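Local coordinates for MutT related protein (Methanosarcina mazei, PDB 3GRN), which is probably a Nudix hydrolase of the MutT type, a family that typically splits nucleoside diphosphate derivatives and related pyrophosphates, at residues 27-32 / 104-109; 6-11 / 42-47; 12-17 / 87-92; 22-27 / 109-114. All coordinates share one frame; numbering follows the deposited sequence. Where two conformers were deposited one is given.

Interaction 1: residues 27-32 / 104-109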
loop_
_atom_site.group_PDB
_atom_site.type_symbol
_atom_site.label_atom_id
_atom_site.label_comp_id
_atom_site.label_asym_id
_atom_site.label_seq_id
_atom_site.Cartn_x
_atom_site.Cartn_y
_atom_site.Cartn_z
ATOM N N ARG A 27 11.177 -5.135 3.992
ATOM C CA ARG A 27 10.010 -4.372 4.402
ATOM C C ARG A 27 10.398 -3.172 5.273
ATOM O O ARG A 27 11.370 -3.249 6.013
ATOM C CB ARG A 27 9.045 -5.262 5.175
ATOM C CG ARG A 27 8.469 -6.417 4.365
ATOM C CD ARG A 27 7.622 -7.380 5.225
ATOM N NE ARG A 27 6.413 -6.761 5.779
ATOM C CZ ARG A 27 5.269 -6.588 5.115
ATOM N NH1 ARG A 27 5.156 -6.983 3.853
ATOM N NH2 ARG A 27 4.234 -6.003 5.708
ATOM N N SER A 28 9.625 -2.085 5.171
ATOM C CA SER A 28 9.893 -0.889 5.977
ATOM C C SER A 28 9.580 -1.132 7.455
ATOM O O SER A 28 8.798 -2.043 7.798
ATOM C CB SER A 28 9.106 0.308 5.477
ATOM O OG SER A 28 7.733 0.179 5.786
ATOM N N GLU A 29 10.184 -0.305 8.308
ATOM C CA GLU A 29 10.070 -0.447 9.769
ATOM C C GLU A 29 8.689 -0.063 10.318
ATOM O O GLU A 29 8.299 -0.505 11.402
ATOM C CB GLU A 29 11.173 0.338 10.462
ATOM C CG GLU A 29 12.573 -0.068 10.034
ATOM C CD GLU A 29 12.970 -1.429 10.552
ATOM O OE1 GLU A 29 12.426 -1.848 11.608
ATOM O OE2 GLU A 29 13.838 -2.064 9.905
ATOM N N ASN A 30 7.952 0.733 9.548
ATOM C CA ASN A 30 6.625 1.212 9.942
ATOM C C ASN A 30 5.470 0.292 9.525
ATOM O O ASN A 30 4.291 0.643 9.710
ATOM C CB ASN A 30 6.395 2.623 9.387
ATOM C CG ASN A 30 7.653 3.474 9.408
ATOM O OD1 ASN A 30 8.139 3.907 8.362
ATOM N ND2 ASN A 30 8.195 3.708 10.600
ATOM N N SER A 31 5.811 -0.874 8.960
ATOM C CA SER A 31 4.830 -1.889 8.584
ATOM C C SER A 31 4.235 -2.530 9.837
ATOM O O SER A 31 4.954 -2.864 10.803
ATOM C CB SER A 31 5.465 -2.980 7.709
ATOM O OG SER A 31 6.258 -2.433 6.662
ATOM N N ARG A 32 2.914 -2.685 9.808
ATOM C CA ARG A 32 2.150 -3.318 10.884
ATOM C C ARG A 32 2.565 -4.784 11.116
ATOM O O ARG A 32 2.652 -5.234 12.258
ATOM C CB ARG A 32 0.650 -3.205 10.566
ATOM C CG ARG A 32 -0.262 -3.990 11.479
ATOM C CD ARG A 32 -1.711 -3.855 11.038
ATOM N NE ARG A 32 -2.653 -4.138 12.124
ATOM C CZ ARG A 32 -3.026 -3.258 13.053
ATOM N NH1 ARG A 32 -2.535 -2.020 13.051
ATOM N NH2 ARG A 32 -3.891 -3.618 13.993
ATOM N N GLU A 104 6.669 0.971 1.116
ATOM C CA GLU A 104 6.523 -0.359 1.733
ATOM C C GLU A 104 7.855 -1.062 1.977
ATOM O O GLU A 104 7.942 -1.958 2.825
ATOM C CB GLU A 104 5.579 -1.243 0.901
ATOM C CG GLU A 104 4.137 -0.722 0.849
ATOM C CD GLU A 104 3.131 -1.758 0.354
ATOM O OE1 GLU A 104 3.400 -2.426 -0.674
ATOM O OE2 GLU A 104 2.060 -1.893 0.993
ATOM N N HIS A 105 8.893 -0.685 1.227
ATOM C CA HIS A 105 10.161 -1.397 1.285
ATOM C C HIS A 105 11.365 -0.472 1.281
ATOM O O HIS A 105 11.321 0.592 0.659
ATOM C CB HIS A 105 10.303 -2.409 0.145
ATOM C CG HIS A 105 9.253 -3.474 0.139
ATOM N ND1 HIS A 105 8.123 -3.397 -0.648
ATOM C CD2 HIS A 105 9.160 -4.640 0.822
ATOM C CE1 HIS A 105 7.378 -4.470 -0.451
ATOM N NE2 HIS A 105 7.986 -5.242 0.430
ATOM N N ILE A 106 12.434 -0.873 1.967
ATOM C CA ILE A 106 13.620 -0.002 2.101
ATOM C C ILE A 106 14.808 -0.368 1.223
ATOM O O ILE A 106 15.639 0.481 0.894
ATOM C CB ILE A 106 14.077 0.161 3.571
ATOM C CG1 ILE A 106 14.186 -1.199 4.274
ATOM C CG2 ILE A 106 13.146 1.131 4.305
ATOM C CD1 ILE A 106 13.794 -1.117 5.755
ATOM N N GLU A 107 14.884 -1.637 0.837
ATOM C CA GLU A 107 15.900 -2.102 -0.090
ATOM C C GLU A 107 15.466 -3.345 -0.849
ATOM O O GLU A 107 14.467 -3.971 -0.513
ATOM C CB GLU A 107 17.255 -2.342 0.586
ATOM C CG GLU A 107 17.216 -3.191 1.827
ATOM C CD GLU A 107 18.445 -2.985 2.706
ATOM O OE1 GLU A 107 19.497 -2.549 2.187
ATOM O OE2 GLU A 107 18.351 -3.254 3.919
ATOM N N TYR A 108 16.239 -3.676 -1.870
ATOM C CA TYR A 108 15.999 -4.890 -2.635
ATOM C C TYR A 108 17.312 -5.573 -2.916
ATOM O O TYR A 108 18.372 -4.968 -2.795
ATOM C CB TYR A 108 15.255 -4.601 -3.945
ATOM C CG TYR A 108 16.079 -3.852 -4.967
ATOM C CD1 TYR A 108 16.890 -4.540 -5.881
ATOM C CD2 TYR A 108 16.079 -2.456 -4.997
ATOM C CE1 TYR A 108 17.666 -3.860 -6.820
ATOM C CE2 TYR A 108 16.845 -1.762 -5.931
ATOM C CZ TYR A 108 17.647 -2.473 -6.835
ATOM O OH TYR A 108 18.418 -1.814 -7.772
ATOM N N SER A 109 17.208 -6.823 -3.352
ATOM C CA SER A 109 18.353 -7.632 -3.679
ATOM C C SER A 109 17.931 -8.752 -4.598
ATOM O O SER A 109 16.833 -9.305 -4.453
ATOM C CB SER A 109 18.991 -8.198 -2.411
ATOM O OG SER A 109 20.192 -8.876 -2.727
HETATM O O HOH W 1 6.054 -3.419 4.308
#
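Where strand 22-27 ends and its chain enters a type I beta turn from Ser28 to Ser31, it meets the start of the edge strand 105-111. Arg27 and His105 form an antiparallel, non-hydrogen-bonded pair with diverging side chains, and the backbone tie lies one residue further on: Ser28 N donates to Glu104 O over 2.9 Å. The same Glu104 O takes a second bond from a water, at 2.8 Å, and that water also donates to Ser31 OG, so one solvent molecule joins the turn to the residue leading into strand 105-111. Ser31 OG in turn donates to Ser28 O at 2.8 Å, a side-chain closure of the turn beside a weak backbone bond between Ser31 N and Ser28 O. The guanidinium of Arg27, its chain bent at chi3 (65°), carries this water over the centre of one face, while its NH1 is held in a salt bridge by Asp39. Arg27 CG lies 4.0 Å from His105 CD2, and the guanidinium and imidazole planes stand 88° apart. Just before the turn, Ile106 CD1 reaches Arg27 O at 3.2 Å, covering the carbonyl with a methyl group. The arrangement is that of an antiparallel strand pair at its end, with a water-bridged beta turn leading away from the mixed sheet of the Nudix fold.

Interaction 2: residues 6-11 / 42-47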
loop_
_atom_site.group_PDB
_atom_site.type_symbol
_atom_site.label_atom_id
_atom_site.label_comp_id
_atom_site.label_asym_id
_atom_site.label_seq_id
_atom_site.Cartn_x
_atom_site.Cartn_y
_atom_site.Cartn_z
ATOM N N PRO A 6 -9.211 -14.709 11.432
ATOM C CA PRO A 6 -9.656 -14.763 10.030
ATOM C C PRO A 6 -8.534 -15.187 9.093
ATOM O O PRO A 6 -7.343 -15.013 9.427
ATOM C CB PRO A 6 -10.034 -13.316 9.722
ATOM C CG PRO A 6 -9.150 -12.504 10.630
ATOM C CD PRO A 6 -9.088 -13.320 11.902
ATOM N N TYR A 7 -8.918 -15.759 7.950
ATOM C CA TYR A 7 -7.971 -16.038 6.856
ATOM C C TYR A 7 -8.025 -14.901 5.853
ATOM O O TYR A 7 -9.097 -14.321 5.633
ATOM C CB TYR A 7 -8.310 -17.340 6.127
ATOM C CG TYR A 7 -7.971 -18.596 6.864
ATOM C CD1 TYR A 7 -6.721 -19.205 6.685
ATOM C CD2 TYR A 7 -8.896 -19.204 7.718
ATOM C CE1 TYR A 7 -6.393 -20.382 7.362
ATOM C CE2 TYR A 7 -8.586 -20.382 8.402
ATOM C CZ TYR A 7 -7.326 -20.959 8.229
ATOM O OH TYR A 7 -6.999 -22.114 8.900
ATOM N N ILE A 8 -6.879 -14.590 5.230
ATOM C CA ILE A 8 -6.836 -13.682 4.092
ATOM C C ILE A 8 -6.025 -14.329 2.984
ATOM O O ILE A 8 -5.222 -15.240 3.257
ATOM C CB ILE A 8 -6.254 -12.285 4.426
ATOM C CG1 ILE A 8 -4.775 -12.392 4.773
ATOM C CG2 ILE A 8 -7.095 -11.594 5.560
ATOM C CD1 ILE A 8 -3.972 -11.167 4.494
ATOM N N ILE A 9 -6.300 -13.904 1.742
ATOM C CA ILE A 9 -5.576 -14.421 0.571
ATOM C C ILE A 9 -4.542 -13.370 0.151
ATOM O O ILE A 9 -4.856 -12.169 0.022
ATOM C CB ILE A 9 -6.539 -14.739 -0.640
ATOM C CG1 ILE A 9 -7.707 -15.642 -0.218
ATOM C CG2 ILE A 9 -5.750 -15.337 -1.852
ATOM C CD1 ILE A 9 -7.288 -16.999 0.345
ATOM N N SER A 10 -3.315 -13.826 -0.060
ATOM C CA SER A 10 -2.253 -12.977 -0.569
ATOM C C SER A 10 -1.654 -13.619 -1.798
ATOM O O SER A 10 -1.878 -14.807 -2.054
ATOM C CB SER A 10 -1.170 -12.728 0.482
ATOM O OG SER A 10 -1.675 -11.927 1.542
ATOM N N VAL A 11 -0.949 -12.817 -2.588
ATOM C CA VAL A 11 -0.223 -13.313 -3.760
ATOM C C VAL A 11 1.224 -12.806 -3.778
ATOM O O VAL A 11 1.502 -11.661 -3.411
ATOM C CB VAL A 11 -0.948 -12.937 -5.075
ATOM C CG1 VAL A 11 -2.231 -13.742 -5.236
ATOM C CG2 VAL A 11 -1.290 -11.432 -5.102
ATOM N N GLY A 42 4.642 -8.767 -3.577
ATOM C CA GLY A 42 3.264 -9.265 -3.508
ATOM C C GLY A 42 2.541 -8.690 -2.324
ATOM O O GLY A 42 3.043 -7.761 -1.674
ATOM N N GLY A 43 1.362 -9.233 -2.025
ATOM C CA GLY A 43 0.599 -8.742 -0.886
ATOM C C GLY A 43 -0.830 -9.209 -0.970
ATOM O O GLY A 43 -1.138 -10.108 -1.763
ATOM N N LYS A 44 -1.702 -8.535 -0.215
ATOM C CA LYS A 44 -3.099 -8.969 -0.076
ATOM C C LYS A 44 -3.928 -8.747 -1.343
ATOM O O LYS A 44 -3.806 -7.709 -2.020
ATOM C CB LYS A 44 -3.776 -8.270 1.110
ATOM C CG LYS A 44 -2.995 -8.275 2.408
ATOM C CD LYS A 44 -3.771 -7.503 3.482
ATOM C CE LYS A 44 -3.049 -7.474 4.819
ATOM N NZ LYS A 44 -2.265 -6.230 5.040
ATOM N N VAL A 45 -4.777 -9.732 -1.671
ATOM C CA VAL A 45 -5.666 -9.628 -2.844
ATOM C C VAL A 45 -6.875 -8.772 -2.434
ATOM O O VAL A 45 -7.391 -8.934 -1.330
ATOM C CB VAL A 45 -6.125 -11.023 -3.386
ATOM C CG1 VAL A 45 -7.094 -10.848 -4.551
ATOM C CG2 VAL A 45 -4.940 -11.807 -3.892
ATOM N N ASN A 46 -7.306 -7.855 -3.309
ATOM C CA ASN A 46 -8.364 -6.891 -2.967
ATOM C C ASN A 46 -9.733 -7.526 -3.097
ATOM O O ASN A 46 -9.868 -8.557 -3.784
ATOM C CB ASN A 46 -8.307 -5.636 -3.862
ATOM C CG ASN A 46 -7.249 -4.641 -3.438
ATOM O OD1 ASN A 46 -6.783 -4.625 -2.293
ATOM N ND2 ASN A 46 -6.839 -3.804 -4.383
ATOM N N PRO A 47 -10.762 -6.924 -2.433
ATOM C CA PRO A 47 -12.137 -7.353 -2.704
ATOM C C PRO A 47 -12.446 -7.309 -4.209
ATOM O O PRO A 47 -12.128 -6.311 -4.892
ATOM C CB PRO A 47 -12.987 -6.320 -1.957
ATOM C CG PRO A 47 -12.113 -5.813 -0.866
ATOM C CD PRO A 47 -10.708 -5.858 -1.407
HETATM O O HOH W 2 -7.061 -10.766 0.573
#
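This is an antiparallel strand pairing between the first half of strand 7-16 and the end of strand 38-44; the axes of the segments 7-11 and 42-44 run 163° apart and approach to 4.5 Å. Val11 and Gly43 form the hydrogen-bonded pair: Val11 N donates to Gly43 O, and Gly43 N returns a bond to Val11 O, both at 2.8 Å. The next pair, Ser10 and Lys44, is non-hydrogen-bonded, and beyond it Val45 N reaches Ile9 O at 3.0 Å in an almost straight bond (179°). A water also donates to Ile9 O and to Val45 O, which gives the Ile9 carbonyl two donors. The sequence from Gly43 onward matches the Nudix box, and the geometry agrees, since the strand leads through a loop into helix 51-63. Gly42 has backbone angles suited to glycine, and a side chain there would run into Val11 O. On the face toward that helix, Val45 CG2 meets Val11 CG1 at 3.6 Å, the two valines crossing at about a right angle; Val45 and Ile9 also touch Leu51, and Val11 touches Val55. Elsewhere Ile8 CG1 sits between its backbone N and carbonyl carbon (chi1 67°), which directs CD1 against the aliphatic chain of Lys44, 3.7 Å from Lys44 CG. In one of two deposited conformers, the ammonium of that lysine makes a salt bridge to Glu120 of the second subunit.

Interaction 3: residues 12-17 / 87-92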
loop_
_atom_site.group_PDB
_atom_site.type_symbol
_atom_site.label_atom_id
_atom_site.label_comp_id
_atom_site.label_asym_id
_atom_site.label_seq_id
_atom_site.Cartn_x
_atom_site.Cartn_y
_atom_site.Cartn_z
ATOM N N TYR A 12 2.143 -13.670 -4.180
ATOM C CA TYR A 12 3.569 -13.304 -4.337
ATOM C C TYR A 12 4.084 -13.637 -5.733
ATOM O O TYR A 12 3.523 -14.508 -6.422
ATOM C CB TYR A 12 4.425 -13.960 -3.260
ATOM C CG TYR A 12 4.037 -13.458 -1.886
ATOM C CD1 TYR A 12 4.519 -12.229 -1.424
ATOM C CD2 TYR A 12 3.146 -14.160 -1.084
ATOM C CE1 TYR A 12 4.164 -11.719 -0.169
ATOM C CE2 TYR A 12 2.762 -13.637 0.189
ATOM C CZ TYR A 12 3.276 -12.409 0.617
ATOM O OH TYR A 12 2.942 -11.878 1.850
ATOM N N ALA A 13 5.148 -12.924 -6.156
ATOM C CA ALA A 13 5.753 -13.184 -7.480
ATOM C C ALA A 13 7.194 -13.615 -7.359
ATOM O O ALA A 13 7.952 -13.030 -6.583
ATOM C CB ALA A 13 5.676 -11.956 -8.354
ATOM N N LEU A 14 7.560 -14.640 -8.132
ATOM C CA LEU A 14 8.955 -15.044 -8.305
ATOM C C LEU A 14 9.460 -14.364 -9.571
ATOM O O LEU A 14 9.083 -14.740 -10.687
ATOM C CB LEU A 14 9.088 -16.557 -8.491
ATOM C CG LEU A 14 8.746 -17.441 -7.311
ATOM C CD1 LEU A 14 8.886 -18.918 -7.740
ATOM C CD2 LEU A 14 9.619 -17.145 -6.104
ATOM N N ILE A 15 10.309 -13.370 -9.380
ATOM C CA ILE A 15 10.807 -12.574 -10.497
ATOM C C ILE A 15 12.306 -12.749 -10.535
ATOM O O ILE A 15 12.964 -12.447 -9.547
ATOM C CB ILE A 15 10.465 -11.096 -10.303
ATOM C CG1 ILE A 15 8.941 -10.916 -10.299
ATOM C CG2 ILE A 15 11.104 -10.241 -11.381
ATOM C CD1 ILE A 15 8.493 -9.526 -10.017
ATOM N N ARG A 16 12.825 -13.177 -11.693
ATOM C CA ARG A 16 14.264 -13.434 -11.852
ATOM C C ARG A 16 14.936 -12.443 -12.794
ATOM O O ARG A 16 14.290 -11.874 -13.667
ATOM C CB ARG A 16 14.521 -14.854 -12.373
ATOM C CG ARG A 16 13.907 -15.955 -11.539
ATOM C CD ARG A 16 13.921 -17.236 -12.343
ATOM N NE ARG A 16 13.024 -18.248 -11.802
ATOM C CZ ARG A 16 11.716 -18.302 -12.036
ATOM N NH1 ARG A 16 11.120 -17.393 -12.804
ATOM N NH2 ARG A 16 11.000 -19.271 -11.485
ATOM N N ASN A 17 16.240 -12.251 -12.597
ATOM C CA ASN A 17 17.038 -11.432 -13.499
ATOM C C ASN A 17 17.692 -12.308 -14.560
ATOM O O ASN A 17 17.457 -13.521 -14.597
ATOM C CB ASN A 17 18.079 -10.586 -12.734
ATOM C CG ASN A 17 19.112 -11.421 -11.952
ATOM O OD1 ASN A 17 19.197 -12.645 -12.069
ATOM N ND2 ASN A 17 19.908 -10.731 -11.144
ATOM N N ALA A 87 -1.253 -17.857 0.815
ATOM C CA ALA A 87 -0.619 -17.090 -0.260
ATOM C C ALA A 87 -0.301 -17.970 -1.467
ATOM O O ALA A 87 0.195 -19.093 -1.322
ATOM C CB ALA A 87 0.613 -16.417 0.225
ATOM N N ILE A 88 -0.621 -17.451 -2.643
ATOM C CA ILE A 88 -0.356 -18.167 -3.885
ATOM C C ILE A 88 0.824 -17.479 -4.571
ATOM O O ILE A 88 0.858 -16.235 -4.699
ATOM C CB ILE A 88 -1.616 -18.265 -4.801
ATOM C CG1 ILE A 88 -2.758 -19.017 -4.088
ATOM C CG2 ILE A 88 -1.294 -19.021 -6.082
ATOM C CD1 ILE A 88 -3.669 -18.151 -3.254
ATOM N N VAL A 89 1.798 -18.290 -4.990
ATOM C CA VAL A 89 3.040 -17.770 -5.558
ATOM C C VAL A 89 2.988 -17.990 -7.070
ATOM O O VAL A 89 2.713 -19.103 -7.529
ATOM C CB VAL A 89 4.298 -18.438 -4.962
ATOM C CG1 VAL A 89 5.513 -17.812 -5.577
ATOM C CG2 VAL A 89 4.350 -18.271 -3.424
ATOM N N PHE A 90 3.219 -16.916 -7.819
ATOM C CA PHE A 90 3.205 -16.941 -9.271
ATOM C C PHE A 90 4.606 -16.797 -9.825
ATOM O O PHE A 90 5.459 -16.114 -9.229
ATOM C CB PHE A 90 2.334 -15.800 -9.795
ATOM C CG PHE A 90 0.869 -16.052 -9.627
ATOM C CD1 PHE A 90 0.142 -16.675 -10.647
ATOM C CD2 PHE A 90 0.210 -15.660 -8.459
ATOM C CE1 PHE A 90 -1.217 -16.914 -10.497
ATOM C CE2 PHE A 90 -1.147 -15.913 -8.292
ATOM C CZ PHE A 90 -1.867 -16.541 -9.299
ATOM N N ASP A 91 4.843 -17.443 -10.963
ATOM C CA ASP A 91 6.114 -17.312 -11.624
ATOM C C ASP A 91 6.039 -16.108 -12.566
ATOM O O ASP A 91 5.199 -16.041 -13.466
ATOM C CB ASP A 91 6.489 -18.614 -12.345
ATOM C CG ASP A 91 7.967 -18.677 -12.696
ATOM O OD1 ASP A 91 8.472 -17.726 -13.325
ATOM O OD2 ASP A 91 8.626 -19.683 -12.352
ATOM N N GLY A 92 6.926 -15.153 -12.323
ATOM C CA GLY A 92 6.945 -13.891 -13.041
ATOM C C GLY A 92 8.002 -13.890 -14.131
ATOM O O GLY A 92 8.163 -12.893 -14.829
#
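The chi1 of Asp91 (-163°, carboxylate anti to the backbone N) and the extended Arg16 chain bring the two charged groups together across parallel strands. The guanidinium, in one of two deposited conformers, grips the carboxylate end-on: Arg16 NH1 bonds Asp91 OD1 at 2.7 Å, on its syn side, and Arg16 NH2 bonds Asp91 OD2 at 2.6 Å from above the carboxylate plane. The two planes are 24° apart, which makes this a slightly twisted two-pronged salt bridge. With an alanine for Asp91, the Arg16 guanidinium is likely to lose its charged mate and turn more freely. Asp91 OD1 also receives Gly93 N. Between the strands, Tyr12 N donates to Ile88 O, Phe90 N to Tyr12 O, Leu14 N to Phe90 O, and Gly92 N to Leu14 O, the last at 2.7 Å; Tyr12, Phe90 and Leu14 each bond to the two residues flanking their partners, Val89, Ala13 and Asp91. On the face bearing Tyr12 and Leu14, Leu14 CG rests 3.7 Å from Val89 CG1, and Ala87 CB comes to the edge of the Tyr12 ring, 3.5 Å from CE2. Helix 124-137 packs over this face through Phe129, Phe130 and Phe133, while Ala13 and Phe90 point to the other, toward helix 51-63. This parallel pair, with helices on both sides, belongs to the central mixed sheet of the alpha-beta-alpha sandwich of the Nudix fold.

Interaction 4: residues 22-27 / 109-114; sequences FLLLRR and SWVSLE
Four backbone bonds join Phe22 and Leu24 to Ser109 and Val111, so the N-H and C=O groups of both hydrogen-bonded pairs are matched across the contact. Phe22 N donates to Val111 O at 2.7 Å and Val111 N to Phe22 O at 2.8 Å; Leu24 N reaches Ser109 O at 2.8 Å, and Ser109 N answers to Leu24 O at 3.0 Å. The Leu24 N bond is nearly straight, 174° at the hydrogen, whereas that of Phe22 N is bent to 156°. Leu23 and Trp110 form the non-hydrogen-bonded pair between them: Leu23 CB sits over a face of the indole in a CH-pi contact, 4.0 Å from the centroid of its six-membered ring. A serine in place of Trp110 would probably strip Leu23 of this aromatic cover and open a gap beside Ile15. On the opposite face of the sheet from Leu23 and Trp110, Leu24 CD1 meets Val111 CG2 at 3.9 Å. Past the strand, Ser112 occupies the N-cap of helix 113-116, its OG weakly bonded to Lys115 N. Strand 105-111 is the sheet's outermost strand here; strand 22-27 lies between it and strand 38-44, and Phe22 meets Phe130 of helix 124-137 edge-to-face.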
loop_
_atom_site.group_PDB
_atom_site.type_symbol
_atom_site.label_atom_id
_atom_site.label_comp_id
_atom_site.label_asym_id
_atom_site.label_seq_id
_atom_site.Cartn_x
_atom_site.Cartn_y
_atom_site.Cartn_z
ATOM N N PHE A 22 16.623 -14.401 -7.721
ATOM C CA PHE A 22 15.259 -13.951 -7.381
ATOM C C PHE A 22 15.220 -12.593 -6.699
ATOM O O PHE A 22 16.052 -12.284 -5.857
ATOM C CB PHE A 22 14.569 -14.970 -6.463
ATOM C CG PHE A 22 14.360 -16.316 -7.104
ATOM C CD1 PHE A 22 13.224 -16.579 -7.847
ATOM C CD2 PHE A 22 15.316 -17.320 -6.958
ATOM C CE1 PHE A 22 13.024 -17.826 -8.440
ATOM C CE2 PHE A 22 15.134 -18.564 -7.549
ATOM C CZ PHE A 22 13.989 -18.820 -8.285
ATOM N N LEU A 23 14.204 -11.815 -7.037
ATOM C CA LEU A 23 14.012 -10.496 -6.438
ATOM C C LEU A 23 13.417 -10.612 -5.043
ATOM O O LEU A 23 12.283 -11.097 -4.876
ATOM C CB LEU A 23 13.098 -9.633 -7.328
ATOM C CG LEU A 23 12.825 -8.204 -6.819
ATOM C CD1 LEU A 23 14.088 -7.393 -6.528
ATOM C CD2 LEU A 23 11.864 -7.445 -7.753
ATOM N N LEU A 24 14.180 -10.156 -4.045
ATOM C CA LEU A 24 13.660 -10.018 -2.681
ATOM C C LEU A 24 13.631 -8.545 -2.272
ATOM O O LEU A 24 14.439 -7.747 -2.746
ATOM C CB LEU A 24 14.471 -10.820 -1.662
ATOM C CG LEU A 24 14.767 -12.275 -1.982
ATOM C CD1 LEU A 24 15.463 -12.913 -0.789
ATOM C CD2 LEU A 24 13.511 -13.024 -2.319
ATOM N N LEU A 25 12.702 -8.203 -1.392
ATOM C CA LEU A 25 12.526 -6.827 -0.940
ATOM C C LEU A 25 12.520 -6.824 0.576
ATOM O O LEU A 25 11.928 -7.707 1.184
ATOM C CB LEU A 25 11.163 -6.322 -1.404
ATOM C CG LEU A 25 10.798 -6.480 -2.877
ATOM C CD1 LEU A 25 9.358 -5.949 -3.082
ATOM C CD2 LEU A 25 11.768 -5.715 -3.715
ATOM N N ARG A 26 13.152 -5.825 1.188
ATOM C CA ARG A 26 13.110 -5.714 2.649
ATOM C C ARG A 26 12.057 -4.723 3.084
ATOM O O ARG A 26 12.077 -3.592 2.636
ATOM C CB ARG A 26 14.475 -5.333 3.215
ATOM C CG ARG A 26 14.479 -5.379 4.735
ATOM C CD ARG A 26 15.859 -5.467 5.316
ATOM N NE ARG A 26 16.447 -4.157 5.535
ATOM C CZ ARG A 26 16.227 -3.377 6.597
ATOM N NH1 ARG A 26 16.836 -2.203 6.674
ATOM N NH2 ARG A 26 15.394 -3.735 7.575
ATOM N N ARG A 27 11.177 -5.135 3.992
ATOM C CA ARG A 27 10.010 -4.372 4.402
ATOM C C ARG A 27 10.398 -3.172 5.273
ATOM O O ARG A 27 11.370 -3.249 6.013
ATOM C CB ARG A 27 9.045 -5.262 5.175
ATOM C CG ARG A 27 8.469 -6.417 4.365
ATOM C CD ARG A 27 7.622 -7.380 5.225
ATOM N NE ARG A 27 6.413 -6.761 5.779
ATOM C CZ ARG A 27 5.269 -6.588 5.115
ATOM N NH1 ARG A 27 5.156 -6.983 3.853
ATOM N NH2 ARG A 27 4.234 -6.003 5.708
ATOM N N SER A 109 17.208 -6.823 -3.352
ATOM C CA SER A 109 18.353 -7.632 -3.679
ATOM C C SER A 109 17.931 -8.752 -4.598
ATOM O O SER A 109 16.833 -9.305 -4.453
ATOM C CB SER A 109 18.991 -8.198 -2.411
ATOM O OG SER A 109 20.192 -8.876 -2.727
ATOM N N TRP A 110 18.801 -9.048 -5.563
ATOM C CA TRP A 110 18.646 -10.180 -6.468
ATOM C C TRP A 110 19.478 -11.318 -5.882
ATOM O O TRP A 110 20.712 -11.266 -5.890
ATOM C CB TRP A 110 19.117 -9.821 -7.881
ATOM C CG TRP A 110 18.324 -8.742 -8.566
ATOM C CD1 TRP A 110 18.627 -7.403 -8.620
ATOM C CD2 TRP A 110 17.100 -8.907 -9.293
ATOM N NE1 TRP A 110 17.656 -6.727 -9.337
ATOM C CE2 TRP A 110 16.715 -7.628 -9.768
ATOM C CE3 TRP A 110 16.284 -10.011 -9.588
ATOM C CZ2 TRP A 110 15.555 -7.425 -10.525
ATOM C CZ3 TRP A 110 15.133 -9.806 -10.340
ATOM C CH2 TRP A 110 14.778 -8.520 -10.801
ATOM N N VAL A 111 18.797 -12.329 -5.344
ATOM C CA VAL A 111 19.436 -13.395 -4.576
ATOM C C VAL A 111 19.280 -14.769 -5.256
ATOM O O VAL A 111 18.186 -15.135 -5.688
ATOM C CB VAL A 111 18.905 -13.444 -3.109
ATOM C CG1 VAL A 111 19.778 -14.362 -2.271
ATOM C CG2 VAL A 111 18.876 -12.048 -2.473
ATOM N N SER A 112 20.382 -15.523 -5.363
ATOM C CA SER A 112 20.322 -16.874 -5.923
ATOM C C SER A 112 19.655 -17.823 -4.942
ATOM O O SER A 112 19.642 -17.572 -3.732
ATOM C CB SER A 112 21.723 -17.404 -6.273
ATOM O OG SER A 112 22.486 -17.586 -5.097
ATOM N N LEU A 113 19.113 -18.911 -5.480
ATOM C CA LEU A 113 18.489 -19.975 -4.699
ATOM C C LEU A 113 19.402 -20.538 -3.617
ATOM O O LEU A 113 18.965 -20.718 -2.482
ATOM C CB LEU A 113 18.024 -21.103 -5.620
ATOM C CG LEU A 113 17.291 -22.296 -4.996
ATOM C CD1 LEU A 113 15.953 -21.868 -4.385
ATOM C CD2 LEU A 113 17.081 -23.320 -6.073
ATOM N N GLU A 114 20.662 -20.793 -3.972
ATOM C CA GLU A 114 21.667 -21.253 -3.004
ATOM C C GLU A 114 21.767 -20.338 -1.786
ATOM O O GLU A 114 21.734 -20.821 -0.654
ATOM C CB GLU A 114 23.040 -21.394 -3.666
ATOM C CG GLU A 114 24.066 -22.117 -2.798
ATOM C CD GLU A 114 25.506 -21.742 -3.124
ATOM O OE1 GLU A 114 26.416 -22.483 -2.688
ATOM O OE2 GLU A 114 25.734 -20.713 -3.802
#

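How the interactions relate
From the N terminus, strand 7-16 serves two contacts in succession: its first half pairs with strand 38-44 in interaction 2, closing a loop that holds strand 22-27, and its second half pairs with strand 84-94 in interaction 3, closing a longer one that spans helix 51-63. These two cross along the chain and touch where Ser10 O meets Ile88 N. Strand 22-27 then reaches far ahead to strand 105-111: interaction 4 makes the wider closure and interaction 1 lies within it, the two sharing Arg27 and Ser109. Both cross interactions 2 and 3. Ile15 O to Leu23 N connects interactions 3 and 4; all four contacts reach one mixed sheet.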